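UL37 (Suid herpesvirus 1, PDB 4K70) is an inner tegument protein, here its N-terminal half, that probably takes part in controlling the intracellular trafficking of viral particles. Local coordinates at residues R286-D291 with A304-A309; A309-D314 with D351-A356; D319-W324 with Q368-C373. All coordinates share one frame; numbering follows the deposited sequence.

Interaction 1 (R286-D291 with A304-A309); sequences RRLRTD and AVHVAA
His306, the N-cap residue of the short helix 307-311, fastens that helix start to the loop segment 286-291 through one imidazole-to-carbonyl bond. His306 NE2 donates to Arg289 O at 2.8 Å, with an N-H...O angle of 160°; the oxygen lies close to the ring plane and is met nearly along the C=O axis. The ring reaches across because CG stands anti to the backbone N of His306 (chi1 179°). Its rotation is further limited by apolar atoms on both faces. Leu288 CD1 lies over one face in a CH-pi contact, 4.0 Å from the ring centroid, while Ala309 CB, one helical turn on, covers the rim of the opposite face. Leu288 CB adds a contact of 3.6 Å to His306 CE1. Thr290 CG2 packs on the first turn of the helix, 3.6 Å from Ala309 N. The hydroxyl of the same threonine turns elsewhere, hydrogen-bonded to Asp312 and Arg258, and Arg287 NH1 also donates to Thr290 OG1 at 3.3 Å. The guanidinium of Arg289 binds both oxygens of Asp291 in its plane, NE to OD1 and NH2 to OD2, a salt bridge within the loop. Around this buried contact, helix 260-271 touches Leu288 and Thr290, helix 208-223 packs on Leu288 and His306, and helix 347-358 meets Val307.

Interaction 2 (A309-D314 with D351-A356); sequences AAADLD and DLLERA
Small-residue packing of a short helix against a longer one defines this contact: Ala310 and Ala311 of helix 307-311 lie against Leu353 and Ala356 of helix 347-358. No hydrogen bond crosses between the segments; the contact is van der Waals packing, including methyl groups against backbone atoms. Leu353 reaches over with one branch, CD2, which sits 3.7 Å from Ala311 N and 3.8 Å from Ala310 CB, touching the backbone as well as the methyl groups. Leu353 CG stands anti to its carbonyl carbon (chi1 -69°), and the end of the side chain thereby comes nearer to the alanines than its first bond would suggest. One turn of helix further, Ala356 CB meets Ala311 CB at 4.1 Å. With only methyl groups at this pair, the CA atoms of Ala311 and Ala356 lie 5.8 Å apart. Next along the chain comes an inverse gamma turn centred on Asp312, and Leu313 then returns to the neighbouring helix, its CD1 lying 3.6 Å from Ala356 O. Asp312 itself points away from helix 347-358; its OD1 is hydrogen-bonded to His315. Asp314 forms a salt bridge with Arg360. Asp312 and Asp314 have been seen to bind calcium in this protein, although no calcium is bound to them here. The methyl-to-methyl meeting of Ala311 and Ala356, with Leu353 and Leu313 packed to the same two segments, is close helix-helix packing through small residues, in a chain that has no strand.

Interaction 3 (D319-W324 with Q368-C373); sequences DATGVW and QRAVGC
Helix-on-helix packing joins the start of helix 321-329 to helix 366-385, tight at Trp324 and Ala320 and open to solvent at Thr321. In the tight part, Ala320, the N-cap residue, directs its CB to Val371 CG2 at 3.7 Å and to Ala370 CB at 4.1 Å. Trp324 follows one turn later; its CG is anti to the backbone N (chi1 176°), which places the indole over Cys373 CB. Ala370 CB packs between these two positions, 4.3 Å from Trp324 CB. The looser side is polar and belongs to the helix start itself. Here Asp319 OD1 accepts from Thr321 N at 3.1 Å, from above the carboxylate plane, closing an Asx turn, and also from Thr321 OG1 at 2.7 Å. Exposed Thr321 approaches the other helix only distantly with its methyl group. At Trp324 NE1, a glycerol, probably from the crystallisation liquor, is hydrogen-bonded. The face of the six-membered ring is met almost squarely: Cys373 CB lies 3.4 Å from its centroid, 9° off the normal, whereas Cys373 SG sits obliquely at 4.4 Å.

In the fold
The three contacts lie on one side of the chain's centre, in a part of the chain built of helices and loops, without strands. Interactions 1 and 2 have centres about 10 Å apart and share Ala309 and helix 307-311; they also touch where Val307 packs on Leu352 and Leu353. Interaction 1 closes before interaction 2 opens. Interactions 2 and 3, with centres about 12 Å apart, instead alternate along the chain: consecutive helices 307-311 and 321-329 pair with consecutive helices 347-358 and 366-385, and Leu353 packs on Val371. Interactions 1 and 3, about 17 Å apart between centres, do not touch. Interaction 2, touching both, makes the packing continuous from loop 286-291 to helix 366-385 within this N-terminal half.

Interaction 1 (R286-D291 with A304-A309)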
# COMPACT_ATOMS: atom_id res chain seq x y z
N ARG A 286 21.30 -32.89 13.85
CA ARG A 286 21.14 -33.46 12.53
C ARG A 286 20.48 -32.43 11.62
O ARG A 286 19.75 -31.56 12.08
CB ARG A 286 20.29 -34.72 12.61
CG ARG A 286 20.80 -35.70 13.65
CD ARG A 286 19.84 -36.85 13.83
NE ARG A 286 19.70 -37.65 12.62
CZ ARG A 286 18.84 -38.66 12.50
NH1 ARG A 286 18.06 -39.00 13.52
NH2 ARG A 286 18.76 -39.34 11.36
N ARG A 287 20.78 -32.51 10.33
CA ARG A 287 20.15 -31.61 9.38
C ARG A 287 19.15 -32.39 8.55
O ARG A 287 19.24 -33.63 8.44
CB ARG A 287 21.19 -30.97 8.47
CG ARG A 287 21.69 -31.91 7.40
CD ARG A 287 22.60 -31.20 6.42
NE ARG A 287 23.20 -32.18 5.52
CZ ARG A 287 22.75 -32.47 4.31
NH1 ARG A 287 21.71 -31.83 3.80
NH2 ARG A 287 23.36 -33.40 3.59
N LEU A 288 18.17 -31.68 8.00
CA LEU A 288 17.20 -32.29 7.11
C LEU A 288 17.90 -32.77 5.84
O LEU A 288 18.76 -32.07 5.30
CB LEU A 288 16.11 -31.28 6.76
CG LEU A 288 15.20 -30.83 7.90
CD1 LEU A 288 14.26 -29.74 7.42
CD2 LEU A 288 14.42 -32.01 8.47
N ARG A 289 17.53 -33.97 5.39
CA ARG A 289 17.97 -34.48 4.10
C ARG A 289 17.62 -33.49 2.98
O ARG A 289 16.58 -32.81 3.04
CB ARG A 289 17.29 -35.83 3.82
CG ARG A 289 17.59 -36.92 4.85
CD ARG A 289 16.65 -38.10 4.70
NE ARG A 289 16.60 -38.56 3.31
CZ ARG A 289 15.75 -39.48 2.87
NH1 ARG A 289 14.90 -40.06 3.70
NH2 ARG A 289 15.77 -39.84 1.59
N THR A 290 18.51 -33.37 1.99
CA THR A 290 18.23 -32.57 0.81
C THR A 290 18.34 -33.41 -0.46
O THR A 290 18.50 -32.88 -1.55
CB THR A 290 19.12 -31.30 0.71
OG1 THR A 290 20.50 -31.67 0.73
CG2 THR A 290 18.83 -30.30 1.85
N ASP A 291 18.23 -34.74 -0.30
CA ASP A 291 18.22 -35.65 -1.44
C ASP A 291 16.79 -35.84 -1.94
O ASP A 291 15.83 -35.52 -1.23
CB ASP A 291 18.85 -37.00 -1.08
CG ASP A 291 18.03 -37.78 -0.07
OD1 ASP A 291 18.18 -37.52 1.14
OD2 ASP A 291 17.25 -38.66 -0.48
N ALA A 304 8.69 -26.41 -1.30
CA ALA A 304 9.62 -25.30 -1.22
C ALA A 304 9.78 -24.75 0.19
O ALA A 304 10.73 -24.00 0.46
CB ALA A 304 9.23 -24.19 -2.18
N VAL A 305 8.86 -25.09 1.09
CA VAL A 305 8.99 -24.64 2.48
C VAL A 305 10.21 -25.29 3.14
O VAL A 305 10.73 -24.79 4.14
CB VAL A 305 7.72 -24.91 3.32
CG1 VAL A 305 7.72 -26.32 3.87
CG2 VAL A 305 7.63 -23.91 4.47
N HIS A 306 10.67 -26.41 2.58
CA HIS A 306 11.96 -26.99 2.95
C HIS A 306 12.95 -26.38 1.96
O HIS A 306 13.29 -26.98 0.96
CB HIS A 306 11.90 -28.51 2.81
CG HIS A 306 13.18 -29.22 3.14
ND1 HIS A 306 14.29 -28.58 3.64
CD2 HIS A 306 13.52 -30.53 3.02
CE1 HIS A 306 15.26 -29.46 3.82
NE2 HIS A 306 14.82 -30.65 3.46
N VAL A 307 13.35 -25.14 2.22
CA VAL A 307 14.03 -24.35 1.19
C VAL A 307 15.45 -24.88 0.90
O VAL A 307 15.94 -24.76 -0.22
CB VAL A 307 14.04 -22.84 1.55
CG1 VAL A 307 15.06 -22.55 2.65
CG2 VAL A 307 14.28 -21.98 0.30
N ALA A 308 16.09 -25.48 1.90
CA ALA A 308 17.41 -26.06 1.68
C ALA A 308 17.36 -27.19 0.65
O ALA A 308 18.25 -27.29 -0.20
CB ALA A 308 18.02 -26.54 3.00
N ALA A 309 16.33 -28.02 0.70
CA ALA A 309 16.16 -29.07 -0.30
C ALA A 309 15.87 -28.48 -1.68
O ALA A 309 16.44 -28.91 -2.68
CB ALA A 309 15.03 -30.02 0.11

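Interaction 2 (A309-D314 with D351-A356)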
# COMPACT_ATOMS: atom_id res chain seq x y z
N ALA A 309 16.33 -28.02 0.70
CA ALA A 309 16.16 -29.07 -0.30
C ALA A 309 15.87 -28.48 -1.68
O ALA A 309 16.44 -28.91 -2.68
CB ALA A 309 15.03 -30.02 0.11
N ALA A 310 14.97 -27.51 -1.72
CA ALA A 310 14.55 -26.91 -2.97
C ALA A 310 15.72 -26.21 -3.64
O ALA A 310 15.80 -26.16 -4.87
CB ALA A 310 13.39 -25.94 -2.74
N ALA A 311 16.64 -25.69 -2.83
CA ALA A 311 17.83 -25.01 -3.35
C ALA A 311 18.99 -25.96 -3.72
O ALA A 311 19.93 -25.56 -4.38
CB ALA A 311 18.31 -23.94 -2.35
N ASP A 312 18.92 -27.22 -3.31
CA ASP A 312 20.00 -28.16 -3.57
C ASP A 312 19.81 -28.81 -4.95
O ASP A 312 19.51 -30.00 -5.05
CB ASP A 312 20.05 -29.23 -2.49
CG ASP A 312 21.39 -29.96 -2.45
OD1 ASP A 312 22.24 -29.70 -3.33
OD2 ASP A 312 21.58 -30.80 -1.56
N LEU A 313 20.01 -28.02 -6.00
CA LEU A 313 19.55 -28.38 -7.33
C LEU A 313 20.33 -29.53 -7.96
O LEU A 313 19.86 -30.18 -8.90
CB LEU A 313 19.59 -27.15 -8.23
CG LEU A 313 18.62 -26.03 -7.81
CD1 LEU A 313 18.83 -24.80 -8.67
CD2 LEU A 313 17.20 -26.51 -7.91
N ASP A 314 21.53 -29.78 -7.44
CA ASP A 314 22.33 -30.88 -7.96
C ASP A 314 21.75 -32.22 -7.56
O ASP A 314 21.97 -33.21 -8.23
CB ASP A 314 23.78 -30.76 -7.49
CG ASP A 314 24.52 -29.64 -8.17
OD1 ASP A 314 24.25 -29.41 -9.37
OD2 ASP A 314 25.35 -28.97 -7.51
N ASP A 351 13.76 -15.09 -2.21
CA ASP A 351 15.10 -14.54 -2.30
C ASP A 351 16.15 -15.65 -2.46
O ASP A 351 17.04 -15.56 -3.30
CB ASP A 351 15.39 -13.70 -1.05
CG ASP A 351 16.79 -13.14 -1.04
OD1 ASP A 351 17.04 -12.18 -1.79
OD2 ASP A 351 17.62 -13.66 -0.26
N LEU A 352 16.03 -16.70 -1.66
CA LEU A 352 17.00 -17.79 -1.71
C LEU A 352 16.89 -18.63 -2.99
O LEU A 352 17.89 -19.02 -3.56
CB LEU A 352 16.85 -18.69 -0.48
CG LEU A 352 17.25 -18.09 0.88
CD1 LEU A 352 16.85 -19.06 1.97
CD2 LEU A 352 18.76 -17.79 0.93
N LEU A 353 15.67 -18.91 -3.45
CA LEU A 353 15.49 -19.77 -4.61
C LEU A 353 15.80 -19.04 -5.92
O LEU A 353 16.31 -19.64 -6.85
CB LEU A 353 14.08 -20.37 -4.61
CG LEU A 353 13.90 -21.36 -3.46
CD1 LEU A 353 12.46 -21.81 -3.39
CD2 LEU A 353 14.84 -22.57 -3.65
N GLU A 354 15.51 -17.75 -5.97
CA GLU A 354 15.94 -16.91 -7.10
C GLU A 354 17.45 -16.99 -7.29
O GLU A 354 17.95 -17.32 -8.37
CB GLU A 354 15.52 -15.46 -6.87
CG GLU A 354 16.02 -14.49 -7.92
CD GLU A 354 15.47 -13.08 -7.75
OE1 GLU A 354 14.35 -12.92 -7.20
OE2 GLU A 354 16.16 -12.12 -8.17
N ARG A 355 18.19 -16.67 -6.23
CA ARG A 355 19.66 -16.80 -6.25
C ARG A 355 20.12 -18.18 -6.71
O ARG A 355 20.95 -18.31 -7.61
CB ARG A 355 20.19 -16.47 -4.85
CG ARG A 355 21.68 -16.17 -4.79
CD ARG A 355 21.94 -15.03 -3.79
NE ARG A 355 21.09 -15.11 -2.60
CZ ARG A 355 20.30 -14.13 -2.16
NH1 ARG A 355 20.23 -12.96 -2.79
NH2 ARG A 355 19.57 -14.32 -1.07
N ALA A 356 19.56 -19.23 -6.12
CA ALA A 356 19.99 -20.59 -6.41
C ALA A 356 19.75 -20.99 -7.87
O ALA A 356 20.60 -21.62 -8.50
CB ALA A 356 19.29 -21.57 -5.49

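Interaction 3 (D319-W324 with Q368-C373)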
# COMPACT_ATOMS: atom_id res chain seq x y z
N ASP A 319 9.00 -29.95 -7.18
CA ASP A 319 8.00 -29.70 -8.20
C ASP A 319 7.29 -28.37 -7.98
O ASP A 319 6.42 -28.25 -7.13
CB ASP A 319 6.99 -30.83 -8.21
CG ASP A 319 5.84 -30.59 -9.17
OD1 ASP A 319 6.01 -29.84 -10.16
OD2 ASP A 319 4.77 -31.17 -8.91
N ALA A 320 7.67 -27.36 -8.77
CA ALA A 320 7.02 -26.07 -8.67
C ALA A 320 6.04 -25.78 -9.81
O ALA A 320 5.56 -24.66 -9.95
CB ALA A 320 8.06 -24.95 -8.56
N THR A 321 5.74 -26.78 -10.63
CA THR A 321 4.82 -26.56 -11.75
C THR A 321 3.45 -26.07 -11.33
O THR A 321 2.93 -25.10 -11.89
CB THR A 321 4.67 -27.83 -12.63
OG1 THR A 321 4.17 -28.90 -11.83
CG2 THR A 321 6.02 -28.21 -13.20
N GLY A 322 2.85 -26.70 -10.33
CA GLY A 322 1.54 -26.27 -9.88
C GLY A 322 1.52 -24.86 -9.30
O GLY A 322 0.59 -24.08 -9.55
N VAL A 323 2.54 -24.52 -8.51
CA VAL A 323 2.55 -23.19 -7.89
C VAL A 323 2.80 -22.12 -8.95
O VAL A 323 2.20 -21.05 -8.90
CB VAL A 323 3.57 -23.06 -6.74
CG1 VAL A 323 4.97 -23.40 -7.21
CG2 VAL A 323 3.52 -21.64 -6.15
N TRP A 324 3.66 -22.43 -9.91
CA TRP A 324 3.96 -21.51 -11.00
C TRP A 324 2.71 -21.29 -11.85
O TRP A 324 2.44 -20.18 -12.30
CB TRP A 324 5.10 -22.08 -11.87
CG TRP A 324 5.41 -21.25 -13.07
CD1 TRP A 324 5.61 -21.70 -14.36
CD2 TRP A 324 5.52 -19.82 -13.13
NE1 TRP A 324 5.86 -20.64 -15.19
CE2 TRP A 324 5.81 -19.48 -14.47
CE3 TRP A 324 5.42 -18.80 -12.17
CZ2 TRP A 324 5.99 -18.15 -14.88
CZ3 TRP A 324 5.60 -17.48 -12.58
CH2 TRP A 324 5.89 -17.17 -13.92
N GLN A 368 13.48 -26.49 -13.28
CA GLN A 368 14.22 -25.42 -12.63
C GLN A 368 13.64 -24.06 -13.00
O GLN A 368 13.61 -23.14 -12.18
CB GLN A 368 15.69 -25.48 -13.02
CG GLN A 368 16.46 -26.60 -12.31
CD GLN A 368 17.82 -26.83 -12.92
OE1 GLN A 368 18.16 -26.22 -13.94
NE2 GLN A 368 18.62 -27.71 -12.31
N ARG A 369 13.19 -23.94 -14.24
CA ARG A 369 12.53 -22.72 -14.71
C ARG A 369 11.28 -22.41 -13.89
O ARG A 369 11.04 -21.26 -13.55
CB ARG A 369 12.14 -22.86 -16.18
CG ARG A 369 13.30 -22.68 -17.14
CD ARG A 369 12.87 -22.99 -18.57
NE ARG A 369 13.92 -22.60 -19.51
CZ ARG A 369 14.74 -23.44 -20.12
NH1 ARG A 369 14.59 -24.75 -19.96
NH2 ARG A 369 15.67 -22.97 -20.94
N ALA A 370 10.50 -23.44 -13.57
CA ALA A 370 9.28 -23.25 -12.77
C ALA A 370 9.60 -22.71 -11.37
O ALA A 370 8.88 -21.85 -10.84
CB ALA A 370 8.53 -24.55 -12.65
N VAL A 371 10.66 -23.24 -10.76
CA VAL A 371 11.11 -22.74 -9.45
C VAL A 371 11.63 -21.31 -9.57
O VAL A 371 11.31 -20.44 -8.75
CB VAL A 371 12.23 -23.60 -8.85
CG1 VAL A 371 12.69 -23.01 -7.52
CG2 VAL A 371 11.78 -25.06 -8.68
N GLY A 372 12.44 -21.07 -10.60
CA GLY A 372 13.02 -19.75 -10.77
C GLY A 372 11.98 -18.69 -11.08
O GLY A 372 12.00 -17.59 -10.52
N CYS A 373 11.10 -18.99 -12.03
CA CYS A 373 9.99 -18.10 -12.35
C CYS A 373 9.17 -17.76 -11.11
O CYS A 373 8.87 -16.60 -10.85
CB CYS A 373 9.09 -18.74 -13.41
SG CYS A 373 9.81 -18.60 -15.08